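Local coordinates for EvdO2 (PDB 4XAB), which probably catalyses an oxidative cyclization in orthosomycin biosynthesis, as a metal-dependent oxygenase with the double-stranded beta-helix fold of the phytanoyl-CoA dioxygenase family, at residues A[169-174]-A[244-249]; A[130-135]-A[210-215]; A[173-178]-A[187-192]. All coordinates share one frame; numbering follows the deposited sequence.

Contact 1. Residues A[169-174]-A[244-249]; sequences GPVLPH and EPRPWM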
ATOM      1  N   GLY A 169       1.352  17.026  -8.961  1.00 14.84           N
ATOM      2  CA  GLY A 169       0.329  17.983  -8.563  1.00 15.48           C
ATOM      3  C   GLY A 169       0.429  18.263  -7.075  1.00 17.84           C
ATOM      4  O   GLY A 169       1.359  17.809  -6.407  1.00 17.31           O
ATOM      5  N   PRO A 170      -0.542  19.009  -6.535  1.00 19.54           N
ATOM      6  CA  PRO A 170      -0.503  19.298  -5.099  1.00 20.11           C
ATOM      7  C   PRO A 170      -0.877  18.084  -4.264  1.00 15.49           C
ATOM      8  O   PRO A 170      -1.414  17.092  -4.785  1.00 16.63           O
ATOM      9  CB  PRO A 170      -1.548  20.404  -4.938  1.00 29.25           C
ATOM     10  CG  PRO A 170      -2.539  20.122  -6.028  1.00 27.83           C
ATOM     11  CD  PRO A 170      -1.735  19.572  -7.192  1.00 19.44           C
ATOM     12  N   VAL A 171      -0.591  18.159  -2.972  1.00 18.19           N
ATOM     13  CA  VAL A 171      -1.296  17.314  -2.027  1.00 17.84           C
ATOM     14  C   VAL A 171      -2.689  17.914  -1.983  1.00 18.65           C
ATOM     15  O   VAL A 171      -2.886  19.043  -1.542  1.00 19.03           O
ATOM     16  CB  VAL A 171      -0.634  17.274  -0.648  1.00 19.67           C
ATOM     17  CG1 VAL A 171      -1.498  16.452   0.317  1.00 18.19           C
ATOM     18  CG2 VAL A 171       0.758  16.671  -0.768  1.00 26.09           C
ATOM     19  N   LEU A 172      -3.631  17.153  -2.520  1.00 15.99           N
ATOM     20  CA  LEU A 172      -5.020  17.554  -2.696  1.00 15.81           C
ATOM     21  C   LEU A 172      -5.726  17.755  -1.369  1.00 16.33           C
ATOM     22  O   LEU A 172      -5.293  17.224  -0.354  1.00 16.58           O
ATOM     23  CB  LEU A 172      -5.731  16.482  -3.519  1.00 15.33           C
ATOM     24  CG  LEU A 172      -5.168  16.357  -4.929  1.00 16.00           C
ATOM     25  CD1 LEU A 172      -5.597  15.053  -5.579  1.00 19.84           C
ATOM     26  CD2 LEU A 172      -5.606  17.567  -5.757  1.00 17.89           C
ATOM     27  N   PRO A 173      -6.809  18.546  -1.368  1.00 19.81           N
ATOM     28  CA  PRO A 173      -7.552  18.672  -0.114  1.00 21.93           C
ATOM     29  C   PRO A 173      -8.059  17.310   0.346  1.00 21.02           C
ATOM     30  O   PRO A 173      -8.670  16.589  -0.437  1.00 21.18           O
ATOM     31  CB  PRO A 173      -8.710  19.604  -0.480  1.00 21.30           C
ATOM     32  CG  PRO A 173      -8.206  20.402  -1.638  1.00 24.62           C
ATOM     33  CD  PRO A 173      -7.332  19.436  -2.419  1.00 19.44           C
ATOM     34  N   HIS A 174      -7.799  16.961   1.596  1.00 19.77           N
ATOM     35  CA  HIS A 174      -8.327  15.718   2.143  1.00 21.51           C
ATOM     36  C   HIS A 174      -9.202  16.021   3.348  1.00 20.98           C
ATOM     37  O   HIS A 174      -9.099  17.082   3.966  1.00 19.79           O
ATOM     38  CB  HIS A 174      -7.203  14.755   2.562  1.00 16.17           C
ATOM     39  CG  HIS A 174      -6.495  14.082   1.423  1.00 16.51           C
ATOM     40  ND1 HIS A 174      -5.783  14.774   0.464  1.00 14.99           N
ATOM     41  CD2 HIS A 174      -6.352  12.768   1.119  1.00 21.80           C
ATOM     42  CE1 HIS A 174      -5.241  13.914  -0.386  1.00 15.58           C
ATOM     43  NE2 HIS A 174      -5.578  12.692  -0.013  1.00 16.60           N
ATOM     44  N   GLU A 244       2.569  23.480   4.259  1.00 23.86           N
ATOM     45  CA  GLU A 244       1.133  23.470   3.959  1.00 27.34           C
ATOM     46  C   GLU A 244       0.303  23.318   5.226  1.00 29.03           C
ATOM     47  O   GLU A 244       0.725  22.649   6.163  1.00 32.92           O
ATOM     48  CB  GLU A 244       0.807  22.330   2.990  1.00 25.42           C
ATOM     49  CG  GLU A 244       1.504  22.455   1.672  1.00 28.78           C
ATOM     50  CD  GLU A 244       1.368  21.205   0.811  1.00 35.43           C
ATOM     51  OE1 GLU A 244       0.721  20.225   1.251  1.00 35.88           O
ATOM     52  OE2 GLU A 244       1.917  21.206  -0.308  1.00 42.96           O
ATOM     53  N   PRO A 245      -0.892  23.927   5.259  1.00 30.41           N
ATOM     54  CA  PRO A 245      -1.746  23.836   6.451  1.00 30.67           C
ATOM     55  C   PRO A 245      -2.245  22.419   6.792  1.00 35.53           C
ATOM     56  O   PRO A 245      -2.239  22.071   7.974  1.00 45.65           O
ATOM     57  CB  PRO A 245      -2.931  24.758   6.109  1.00 30.73           C
ATOM     58  CG  PRO A 245      -2.857  24.990   4.632  1.00 35.31           C
ATOM     59  CD  PRO A 245      -1.403  24.905   4.283  1.00 36.47           C
ATOM     60  N   ARG A 246      -2.651  21.641   5.790  1.00 31.69           N
ATOM     61  CA  ARG A 246      -3.260  20.310   5.986  1.00 27.65           C
ATOM     62  C   ARG A 246      -4.154  20.240   7.237  1.00 27.05           C
ATOM     63  O   ARG A 246      -3.842  19.552   8.210  1.00 24.50           O
ATOM     64  CB  ARG A 246      -2.170  19.230   6.033  1.00 27.71           C
ATOM     65  CG  ARG A 246      -1.346  19.184   4.742  1.00 26.72           C
ATOM     66  CD  ARG A 246      -0.491  17.929   4.573  1.00 20.45           C
ATOM     67  NE  ARG A 246       0.430  18.144   3.460  1.00 19.44           N
ATOM     68  CZ  ARG A 246       1.602  17.542   3.321  1.00 24.38           C
ATOM     69  NH1 ARG A 246       2.009  16.662   4.223  1.00 19.03           N
ATOM     70  NH2 ARG A 246       2.366  17.826   2.273  1.00 27.74           N
ATOM     71  N   PRO A 247      -5.283  20.961   7.206  1.00 32.10           N
ATOM     72  CA  PRO A 247      -6.142  21.093   8.390  1.00 31.72           C
ATOM     73  C   PRO A 247      -6.834  19.781   8.775  1.00 29.21           C
ATOM     74  O   PRO A 247      -7.428  19.684   9.851  1.00 30.14           O
ATOM     75  CB  PRO A 247      -7.161  22.156   7.965  1.00 35.55           C
ATOM     76  CG  PRO A 247      -7.213  22.061   6.483  1.00 35.34           C
ATOM     77  CD  PRO A 247      -5.837  21.657   6.030  1.00 36.81           C
ATOM     78  N   TRP A 248      -6.732  18.777   7.912  1.00 26.37           N
ATOM     79  CA  TRP A 248      -7.338  17.474   8.167  1.00 25.52           C
ATOM     80  C   TRP A 248      -6.447  16.579   9.015  1.00 29.78           C
ATOM     81  O   TRP A 248      -6.820  15.457   9.354  1.00 29.96           O
ATOM     82  CB  TRP A 248      -7.631  16.765   6.847  1.00 23.15           C
ATOM     83  CG  TRP A 248      -6.379  16.532   6.025  1.00 25.54           C
ATOM     84  CD1 TRP A 248      -5.477  15.514   6.166  1.00 19.87           C
ATOM     85  CD2 TRP A 248      -5.903  17.344   4.949  1.00 21.64           C
ATOM     86  NE1 TRP A 248      -4.465  15.644   5.235  1.00 22.28           N
ATOM     87  CE2 TRP A 248      -4.708  16.759   4.477  1.00 19.82           C
ATOM     88  CE3 TRP A 248      -6.375  18.507   4.331  1.00 25.12           C
ATOM     89  CZ2 TRP A 248      -3.990  17.292   3.418  1.00 19.29           C
ATOM     90  CZ3 TRP A 248      -5.650  19.035   3.279  1.00 21.71           C
ATOM     91  CH2 TRP A 248      -4.473  18.426   2.835  1.00 21.92           C
ATOM     92  N   MET A 249      -5.250  17.058   9.326  1.00 22.91           N
ATOM     93  CA  MET A 249      -4.282  16.234  10.029  1.00 26.93           C
ATOM     94  C   MET A 249      -4.780  15.846  11.408  1.00 25.91           C
ATOM     95  O   MET A 249      -5.289  16.686  12.146  1.00 27.40           O
ATOM     96  CB  MET A 249      -2.940  16.956  10.158  1.00 28.11           C
ATOM     97  CG  MET A 249      -1.830  16.075  10.713  1.00 24.32           C
ATOM     98  SD  MET A 249      -0.527  15.756   9.500  1.00 36.12           S
ATOM     99  CE  MET A 249      -1.511  15.222   8.105  1.00 26.66           C
TER
HETATM  100  O   HOH W   1       0.268  20.675  -2.009  1.00 28.22           O
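W248 packs against V171 to H174, where the C-terminal tail of the double-stranded beta-helix protein folds back on a loop near the metal centre. The tryptophan belongs to a type I beta turn from R246 to M249, closed by a backbone bond from M249 N to R246 O. No direct hydrogen bond joins the two segments.

The aromatic contact is a CH-pi interaction. H174 CB sits 3.7 Å from the centroid of the five-membered ring of W248, only 10° off the ring normal, while R246 CA lies over the opposite face, offset toward the rim. The indole is thus sandwiched between H174 and the backbone of its own turn. Its NE1 is bonded to A133 O, which fixes the rotation of the ring. H174 O also comes within 3.1 Å of W248 CE3.

V171 supplies the apolar packing. With CG1 anti to the backbone N (chi1 176°), that methyl meets the edge of the indole 4.1 Å from W248 CZ2, leaving CG2 to rest 3.6 Å from R246 NH2.

The charges begin within the tail: R246 grips E244 side-on through two nitrogens that share one oxygen, NE lying 3.0 Å from OE1, and both approach from the same face of the carboxylate. R246 NH1 reaches M135 O, and NH2 also forms a salt bridge with E132, so the guanidinium joins the tail to residues 132-135.

The H174 ring is held at both nitrogens: NE2 by Q130 N, and ND1 by L172 O at 2.6 Å, the oxygen lying in the imidazole plane.

Contact 2. Residues A[130-135]-A[210-215]; sequences QDEAYM and DFRTPH. With NI (nickel (II) ion), chain B.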
ATOM      1  N   GLN A 130      -3.873  10.531  -1.177  1.00 12.25           N
ATOM      2  CA  GLN A 130      -2.436  10.512  -1.399  1.00 14.87           C
ATOM      3  C   GLN A 130      -1.799  10.135  -0.079  1.00 15.06           C
ATOM      4  O   GLN A 130      -2.204  10.631   0.978  1.00 13.52           O
ATOM      5  CB  GLN A 130      -1.928  11.868  -1.883  1.00 12.35           C
ATOM      6  CG  GLN A 130      -2.354  12.209  -3.283  1.00 13.57           C
ATOM      7  CD  GLN A 130      -2.344  13.695  -3.511  1.00 17.36           C
ATOM      8  OE1 GLN A 130      -3.142  14.419  -2.915  1.00 17.06           O
ATOM      9  NE2 GLN A 130      -1.440  14.162  -4.366  1.00 15.84           N
ATOM     10  N   ASP A 131      -0.806   9.251  -0.119  1.00 14.82           N
ATOM     11  CA  ASP A 131      -0.217   8.786   1.125  1.00 14.72           C
ATOM     12  C   ASP A 131       0.414   9.967   1.875  1.00 16.90           C
ATOM     13  O   ASP A 131       0.424   9.999   3.107  1.00 14.82           O
ATOM     14  CB  ASP A 131       0.814   7.676   0.858  1.00 16.31           C
ATOM     15  CG  ASP A 131       0.171   6.386   0.387  1.00 16.47           C
ATOM     16  OD1 ASP A 131      -1.056   6.226   0.559  1.00 13.66           O
ATOM     17  OD2 ASP A 131       0.885   5.538  -0.179  1.00 18.58           O
ATOM     18  N   GLU A 132       0.919  10.951   1.136  1.00 13.72           N
ATOM     19  CA  GLU A 132       1.527  12.120   1.785  1.00 16.16           C
ATOM     20  C   GLU A 132       0.512  12.921   2.620  1.00 18.09           C
ATOM     21  O   GLU A 132       0.886  13.650   3.539  1.00 14.74           O
ATOM     22  CB  GLU A 132       2.188  13.037   0.750  1.00 15.56           C
ATOM     23  CG  GLU A 132       3.047  14.132   1.408  1.00 17.62           C
ATOM     24  CD  GLU A 132       3.990  14.808   0.440  1.00 24.69           C
ATOM     25  OE1 GLU A 132       4.309  14.209  -0.603  1.00 35.91           O
ATOM     26  OE2 GLU A 132       4.403  15.953   0.724  1.00 25.26           O
ATOM     27  N   ALA A 133      -0.776  12.780   2.325  1.00 17.40           N
ATOM     28  CA  ALA A 133      -1.782  13.511   3.105  1.00 15.94           C
ATOM     29  C   ALA A 133      -1.781  13.100   4.576  1.00 17.33           C
ATOM     30  O   ALA A 133      -2.275  13.835   5.439  1.00 18.55           O
ATOM     31  CB  ALA A 133      -3.175  13.308   2.495  1.00 15.09           C
ATOM     32  N   TYR A 134      -1.230  11.923   4.856  1.00 14.58           N
ATOM     33  CA  TYR A 134      -1.109  11.419   6.223  1.00 17.47           C
ATOM     34  C   TYR A 134       0.136  11.936   6.932  1.00 20.83           C
ATOM     35  O   TYR A 134       0.325  11.684   8.118  1.00 18.10           O
ATOM     36  CB  TYR A 134      -1.072   9.885   6.234  1.00 15.58           C
ATOM     37  CG  TYR A 134      -2.403   9.222   5.939  1.00 15.57           C
ATOM     38  CD1 TYR A 134      -3.312   8.969   6.958  1.00 18.93           C
ATOM     39  CD2 TYR A 134      -2.741   8.855   4.650  1.00 17.22           C
ATOM     40  CE1 TYR A 134      -4.538   8.359   6.688  1.00 19.95           C
ATOM     41  CE2 TYR A 134      -3.961   8.256   4.369  1.00 17.48           C
ATOM     42  CZ  TYR A 134      -4.855   8.011   5.402  1.00 16.65           C
ATOM     43  OH  TYR A 134      -6.073   7.401   5.137  1.00 17.89           O
ATOM     44  N   MET A 135       0.992  12.644   6.208  1.00 17.64           N
ATOM     45  CA  MET A 135       2.297  12.988   6.754  1.00 13.86           C
ATOM     46  C   MET A 135       2.384  14.430   7.225  1.00 16.68           C
ATOM     47  O   MET A 135       1.684  15.295   6.713  1.00 15.74           O
ATOM     48  CB  MET A 135       3.370  12.704   5.715  1.00 15.25           C
ATOM     49  CG  MET A 135       3.392  11.245   5.336  1.00 15.92           C
ATOM     50  SD  MET A 135       4.533  10.985   3.974  1.00 22.23           S
ATOM     51  CE  MET A 135       6.103  11.120   4.794  1.00 26.15           C
ATOM     52  N   ASP A 210       4.607   6.508  -5.773  1.00 11.18           N
ATOM     53  CA  ASP A 210       5.153   7.647  -5.034  1.00 11.27           C
ATOM     54  C   ASP A 210       4.231   8.082  -3.887  1.00 15.13           C
ATOM     55  O   ASP A 210       3.022   7.880  -3.940  1.00 12.46           O
ATOM     56  CB  ASP A 210       5.384   8.810  -6.002  1.00 11.73           C
ATOM     57  CG  ASP A 210       6.102   9.983  -5.354  1.00 20.96           C
ATOM     58  OD1 ASP A 210       5.439  10.942  -4.894  1.00 17.30           O
ATOM     59  OD2 ASP A 210       7.339   9.935  -5.299  1.00 20.26           O
ATOM     60  N   PHE A 211       4.807   8.684  -2.851  1.00 12.83           N
ATOM     61  CA  PHE A 211       4.023   9.205  -1.743  1.00 14.70           C
ATOM     62  C   PHE A 211       2.935  10.187  -2.189  1.00 15.93           C
ATOM     63  O   PHE A 211       1.947  10.389  -1.470  1.00 17.98           O
ATOM     64  CB  PHE A 211       4.943   9.898  -0.727  1.00 16.54           C
ATOM     65  CG  PHE A 211       5.652   8.957   0.207  1.00 13.48           C
ATOM     66  CD1 PHE A 211       5.354   7.608   0.226  1.00 21.84           C
ATOM     67  CD2 PHE A 211       6.625   9.440   1.071  1.00 15.77           C
ATOM     68  CE1 PHE A 211       6.012   6.748   1.099  1.00 22.84           C
ATOM     69  CE2 PHE A 211       7.273   8.587   1.950  1.00 20.68           C
ATOM     70  CZ  PHE A 211       6.969   7.240   1.957  1.00 24.40           C
ATOM     71  N   ARG A 212       3.109  10.821  -3.347  1.00 13.53           N
ATOM     72  CA  ARG A 212       2.138  11.841  -3.766  1.00 16.18           C
ATOM     73  C   ARG A 212       1.191  11.368  -4.882  1.00 17.96           C
ATOM     74  O   ARG A 212       0.330  12.118  -5.328  1.00 16.13           O
ATOM     75  CB  ARG A 212       2.872  13.108  -4.203  1.00 19.78           C
ATOM     76  CG  ARG A 212       2.122  14.394  -3.910  1.00 28.68           C
ATOM     77  CD  ARG A 212       3.018  15.602  -4.123  1.00 29.40           C
ATOM     78  NE  ARG A 212       3.826  15.926  -2.950  1.00 35.53           N
ATOM     79  CZ  ARG A 212       4.564  17.028  -2.844  1.00 36.94           C
ATOM     80  NH1 ARG A 212       4.603  17.890  -3.849  1.00 38.55           N
ATOM     81  NH2 ARG A 212       5.266  17.267  -1.744  1.00 36.48           N
ATOM     82  N   THR A 213       1.331  10.133  -5.340  1.00 13.58           N
ATOM     83  CA  THR A 213       0.410   9.669  -6.375  1.00 11.42           C
ATOM     84  C   THR A 213      -0.963   9.314  -5.810  1.00 10.64           C
ATOM     85  O   THR A 213      -1.067   8.447  -4.954  1.00 14.31           O
ATOM     86  CB  THR A 213       0.979   8.442  -7.101  1.00 13.00           C
ATOM     87  OG1 THR A 213       2.303   8.751  -7.531  1.00 11.79           O
ATOM     88  CG2 THR A 213       0.106   8.068  -8.311  1.00 13.70           C
ATOM     89  N   PRO A 214      -2.026   9.975  -6.300  1.00 12.66           N
ATOM     90  CA  PRO A 214      -3.352   9.600  -5.788  1.00 12.51           C
ATOM     91  C   PRO A 214      -3.709   8.167  -6.163  1.00 14.83           C
ATOM     92  O   PRO A 214      -3.421   7.724  -7.289  1.00 13.72           O
ATOM     93  CB  PRO A 214      -4.301  10.598  -6.474  1.00 13.91           C
ATOM     94  CG  PRO A 214      -3.418  11.753  -6.878  1.00 14.03           C
ATOM     95  CD  PRO A 214      -2.096  11.098  -7.247  1.00 14.03           C
ATOM     96  N   HIS A 215      -4.292   7.433  -5.220  1.00 13.18           N
ATOM     97  CA  HIS A 215      -4.751   6.086  -5.534  1.00 15.06           C
ATOM     98  C   HIS A 215      -6.028   5.728  -4.795  1.00 15.63           C
ATOM     99  O   HIS A 215      -6.402   6.367  -3.819  1.00 14.92           O
ATOM    100  CB  HIS A 215      -3.653   5.042  -5.249  1.00 13.86           C
ATOM    101  CG  HIS A 215      -3.023   5.158  -3.892  1.00 15.49           C
ATOM    102  ND1 HIS A 215      -2.110   6.141  -3.575  1.00 13.37           N
ATOM    103  CD2 HIS A 215      -3.146   4.390  -2.784  1.00 16.55           C
ATOM    104  CE1 HIS A 215      -1.722   5.989  -2.319  1.00 14.72           C
ATOM    105  NE2 HIS A 215      -2.322   4.926  -1.822  1.00 14.99           N
TER
HETATM  106 NI    NI B 301      -2.323   4.638   0.231  1.00 16.57          NI
HETATM  107  O   HOH W   2       0.301   8.301  -2.557  1.00 15.95           O
HETATM  108  O   HOH W   3      -0.745   3.404   0.057  1.00 22.78           O
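D131 and H215 turn their side chains onto one nickel ion by different first torsions: D131 CG stands beside its backbone N (chi1 -70°), whereas H215 CG lies between N and the carbonyl carbon (chi1 50°). D131 OD1 and H215 NE2 each bind the metal at 2.1 Å, and the carboxylate and imidazole planes stand nearly perpendicular. Water 3 is a further ligand and donates to D131 OD2, an oxygen that H209 NE2 also holds. H215 is aimed from behind, its ND1 giving a straight bond of 2.9 Å to T213 O in both the ring and the carbonyl planes.

A second, charged clasp lies beyond the site. The R212 chain bends about its CG-CD bond (chi3 -85°) and meets E132 side-on, NE to OE1 and NH2 to OE2, one nitrogen to each oxygen. The NH2 bond arrives on the syn side of OE2, while NE reaches OE1 from above the carboxylate plane. With R246 as its other partner, this buried carboxylate is probably held ionised.

Backbone oxygens of the turn from D210 to T213 accept two further donors. F211 O receives E132 N at 2.9 Å, and R212 O receives Q130 NE2 at 2.9 Å, in the plane of the amide, whose OE1 is bonded to L172 N. M135 SD adds a Met-aromatic contact, lying obliquely 3.9 Å from F211 CD2.

With H129, D131 and H215 complete the two-histidine, one-carboxylate facial triad typical of cupin-fold iron and 2-oxoglutarate oxygenases, in which nickel here probably replaces iron.

Contact 3. Residues A[173-178]-A[187-192]; sequences PHHHID and MTDDVD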
ATOM      1  N   PRO A 173      -6.809  18.546  -1.368  1.00 19.81           N
ATOM      2  CA  PRO A 173      -7.552  18.672  -0.114  1.00 21.93           C
ATOM      3  C   PRO A 173      -8.059  17.310   0.346  1.00 21.02           C
ATOM      4  O   PRO A 173      -8.670  16.589  -0.437  1.00 21.18           O
ATOM      5  CB  PRO A 173      -8.710  19.604  -0.480  1.00 21.30           C
ATOM      6  CG  PRO A 173      -8.206  20.402  -1.638  1.00 24.62           C
ATOM      7  CD  PRO A 173      -7.332  19.436  -2.419  1.00 19.44           C
ATOM      8  N   HIS A 174      -7.799  16.961   1.596  1.00 19.77           N
ATOM      9  CA  HIS A 174      -8.327  15.718   2.143  1.00 21.51           C
ATOM     10  C   HIS A 174      -9.202  16.021   3.348  1.00 20.98           C
ATOM     11  O   HIS A 174      -9.099  17.082   3.966  1.00 19.79           O
ATOM     12  CB  HIS A 174      -7.203  14.755   2.562  1.00 16.17           C
ATOM     13  CG  HIS A 174      -6.495  14.082   1.423  1.00 16.51           C
ATOM     14  ND1 HIS A 174      -5.783  14.774   0.464  1.00 14.99           N
ATOM     15  CD2 HIS A 174      -6.352  12.768   1.119  1.00 21.80           C
ATOM     16  CE1 HIS A 174      -5.241  13.914  -0.386  1.00 15.58           C
ATOM     17  NE2 HIS A 174      -5.578  12.692  -0.013  1.00 16.60           N
ATOM     18  N   HIS A 175     -10.063  15.078   3.689  1.00 19.33           N
ATOM     19  CA  HIS A 175     -10.815  15.177   4.929  1.00 22.30           C
ATOM     20  C   HIS A 175     -10.946  13.791   5.509  1.00 20.68           C
ATOM     21  O   HIS A 175     -10.773  12.805   4.805  1.00 19.04           O
ATOM     22  CB  HIS A 175     -12.182  15.809   4.698  1.00 20.52           C
ATOM     23  CG  HIS A 175     -12.981  15.154   3.619  1.00 20.89           C
ATOM     24  ND1 HIS A 175     -13.925  14.182   3.877  1.00 26.82           N
ATOM     25  CD2 HIS A 175     -12.990  15.342   2.278  1.00 23.17           C
ATOM     26  CE1 HIS A 175     -14.474  13.792   2.741  1.00 24.86           C
ATOM     27  NE2 HIS A 175     -13.929  14.485   1.757  1.00 29.44           N
ATOM     28  N   HIS A 176     -11.220  13.712   6.801  1.00 26.84           N
ATOM     29  CA  HIS A 176     -11.494  12.419   7.384  1.00 27.58           C
ATOM     30  C   HIS A 176     -12.808  11.895   6.831  1.00 24.59           C
ATOM     31  O   HIS A 176     -13.767  12.646   6.658  1.00 27.17           O
ATOM     32  CB  HIS A 176     -11.518  12.505   8.910  1.00 29.05           C
ATOM     33  CG  HIS A 176     -10.152  12.479   9.519  1.00 31.74           C
ATOM     34  ND1 HIS A 176      -9.549  13.599  10.050  1.00 37.53           N
ATOM     35  CD2 HIS A 176      -9.254  11.475   9.642  1.00 33.04           C
ATOM     36  CE1 HIS A 176      -8.351  13.277  10.499  1.00 34.06           C
ATOM     37  NE2 HIS A 176      -8.145  11.995  10.261  1.00 40.68           N
ATOM     38  N   ILE A 177     -12.836  10.606   6.531  1.00 25.26           N
ATOM     39  CA  ILE A 177     -14.064   9.948   6.114  1.00 26.82           C
ATOM     40  C   ILE A 177     -15.142  10.185   7.179  1.00 30.51           C
ATOM     41  O   ILE A 177     -16.298  10.466   6.856  1.00 31.56           O
ATOM     42  CB  ILE A 177     -13.822   8.445   5.877  1.00 26.99           C
ATOM     43  CG1 ILE A 177     -12.883   8.257   4.677  1.00 24.92           C
ATOM     44  CG2 ILE A 177     -15.135   7.723   5.680  1.00 31.81           C
ATOM     45  CD1 ILE A 177     -12.116   6.944   4.662  1.00 30.11           C
ATOM     46  N   ASP A 178     -14.732  10.114   8.443  1.00 29.65           N
ATOM     47  CA  ASP A 178     -15.558  10.497   9.588  1.00 33.32           C
ATOM     48  C   ASP A 178     -14.690  11.242  10.596  1.00 32.84           C
ATOM     49  O   ASP A 178     -13.768  10.663  11.170  1.00 31.10           O
ATOM     50  CB  ASP A 178     -16.189   9.266  10.242  1.00 35.54           C
ATOM     51  CG  ASP A 178     -17.189   9.615  11.342  1.00 40.16           C
ATOM     52  OD1 ASP A 178     -17.183  10.756  11.866  1.00 35.31           O
ATOM     53  OD2 ASP A 178     -17.994   8.727  11.693  1.00 39.24           O
ATOM     54  N   MET A 187      -9.744  10.899   2.871  1.00 18.71           N
ATOM     55  CA  MET A 187     -10.084  10.828   1.458  1.00 17.25           C
ATOM     56  C   MET A 187     -10.043  12.191   0.805  1.00 19.80           C
ATOM     57  O   MET A 187     -10.103  13.216   1.486  1.00 24.56           O
ATOM     58  CB  MET A 187     -11.472  10.214   1.265  1.00 18.96           C
ATOM     59  CG  MET A 187     -12.587  11.080   1.785  1.00 20.21           C
ATOM     60  SD  MET A 187     -14.179  10.300   1.435  1.00 33.00           S
ATOM     61  CE  MET A 187     -14.076  10.171  -0.345  1.00 30.34           C
ATOM     62  N   THR A 188      -9.936  12.192  -0.523  1.00 19.62           N
ATOM     63  CA  THR A 188     -10.105  13.420  -1.283  1.00 17.85           C
ATOM     64  C   THR A 188     -11.234  13.241  -2.294  1.00 21.88           C
ATOM     65  O   THR A 188     -11.456  12.136  -2.782  1.00 17.85           O
ATOM     66  CB  THR A 188      -8.803  13.851  -2.008  1.00 15.48           C
ATOM     67  OG1 THR A 188      -9.039  15.092  -2.683  1.00 19.60           O
ATOM     68  CG2 THR A 188      -8.306  12.791  -3.009  1.00 14.54           C
ATOM     69  N   ASP A 189     -11.951  14.323  -2.579  1.00 22.81           N
ATOM     70  CA  ASP A 189     -12.995  14.328  -3.601  1.00 22.12           C
ATOM     71  C   ASP A 189     -12.434  14.842  -4.918  1.00 24.01           C
ATOM     72  O   ASP A 189     -13.130  14.905  -5.924  1.00 29.03           O
ATOM     73  CB  ASP A 189     -14.174  15.215  -3.183  1.00 27.07           C
ATOM     74  CG  ASP A 189     -14.891  14.703  -1.947  1.00 30.32           C
ATOM     75  OD1 ASP A 189     -15.037  13.470  -1.800  1.00 35.84           O
ATOM     76  OD2 ASP A 189     -15.320  15.544  -1.126  1.00 37.47           O
ATOM     77  N   ASP A 190     -11.167  15.225  -4.901  1.00 21.18           N
ATOM     78  CA  ASP A 190     -10.605  15.987  -6.003  1.00 19.23           C
ATOM     79  C   ASP A 190      -9.802  15.157  -6.986  1.00 27.69           C
ATOM     80  O   ASP A 190      -8.768  15.597  -7.487  1.00 31.91           O
ATOM     81  CB  ASP A 190      -9.759  17.130  -5.426  1.00 21.43           C
ATOM     82  CG  ASP A 190     -10.619  18.175  -4.728  1.00 31.15           C
ATOM     83  OD1 ASP A 190     -11.600  18.628  -5.349  1.00 35.75           O
ATOM     84  OD2 ASP A 190     -10.345  18.528  -3.559  1.00 33.44           O
ATOM     85  N   VAL A 191     -10.299  13.953  -7.273  1.00 21.83           N
ATOM     86  CA  VAL A 191      -9.754  13.129  -8.346  1.00 22.23           C
ATOM     87  C   VAL A 191     -10.878  12.787  -9.320  1.00 25.92           C
ATOM     88  O   VAL A 191     -11.965  12.401  -8.903  1.00 27.55           O
ATOM     89  CB  VAL A 191      -9.112  11.814  -7.817  1.00 20.27           C
ATOM     90  CG1 VAL A 191      -8.637  10.940  -8.982  1.00 23.35           C
ATOM     91  CG2 VAL A 191      -7.954  12.119  -6.879  1.00 18.55           C
ATOM     92  N   ASP A 192     -10.615  12.942 -10.610  1.00 26.14           N
ATOM     93  CA  ASP A 192     -11.588  12.581 -11.636  1.00 27.15           C
ATOM     94  C   ASP A 192     -11.421  11.100 -11.980  1.00 24.72           C
ATOM     95  O   ASP A 192     -10.419  10.720 -12.574  1.00 24.91           O
ATOM     96  CB  ASP A 192     -11.393  13.459 -12.873  1.00 33.50           C
ATOM     97  CG  ASP A 192     -12.450  13.231 -13.937  1.00 38.91           C
ATOM     98  OD1 ASP A 192     -13.303  12.329 -13.783  1.00 37.79           O
ATOM     99  OD2 ASP A 192     -12.413  13.963 -14.945  1.00 48.45           O
TER
HETATM  100  O   HOH W   4     -11.562  17.042  -1.470  1.00 28.53           O
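A small antiparallel two-stranded sheet, 175-176 with 186-187, pairs H175 with M187 in a hydrogen-bonded position. H175 N donates to M187 O and M187 N to H175 O, both at 2.9 Å and nearly along the C=O axis.

Both side chains project from the same face and run side by side. M187 CG lies over the H175 ring, 3.8 Å from its centroid, and M187 SD continues to I177 CG1 at 4.0 Å. With CG placed between its backbone N and carbonyl carbon (chi1 53°), the H175 imidazole turns toward segment 187-192, where NE2 makes a weak 3.4 Å bond to OD2 of D189, just past the strand. Replacing H175 with an alanine would probably uncover M187 CG and leave D189 OD2 without this weak partner.

Past the sheet, T188 OG1 donates to P173 O at 2.7 Å and accepts D190 N, forming an ST turn. T188 CB stands 3.9 Å from the centroid of the H174 ring, almost on its normal. Water 4 links P173 O, D189 N and D190 OD2.

The two segments are thus held mainly by the backbone pair and the T188 hydroxyl, with the H175–D189 link likely to add little.

How the contacts relate
Along the chain the segments run 130-135, 169-174 and 173-178 (sharing P173 and H174), 187-192, 210-215 and 244-249. Contact 3 is nested within the loop closed by contact 2, whereas contact 1 crosses it, bringing in the tail after strand 238-239. Contact 2 joins the loop leading into strand 139-149 to the loop leaving strand 206-210, two paired strands of the main sheet. Its centre lies about 10 Å from that of contact 1 and about 12 Å from that of contact 3. Contact 2 holds metal ligands, while contacts 1 and 3 lie farther from the chain's centre, on the same side, and are tied to it through Q130.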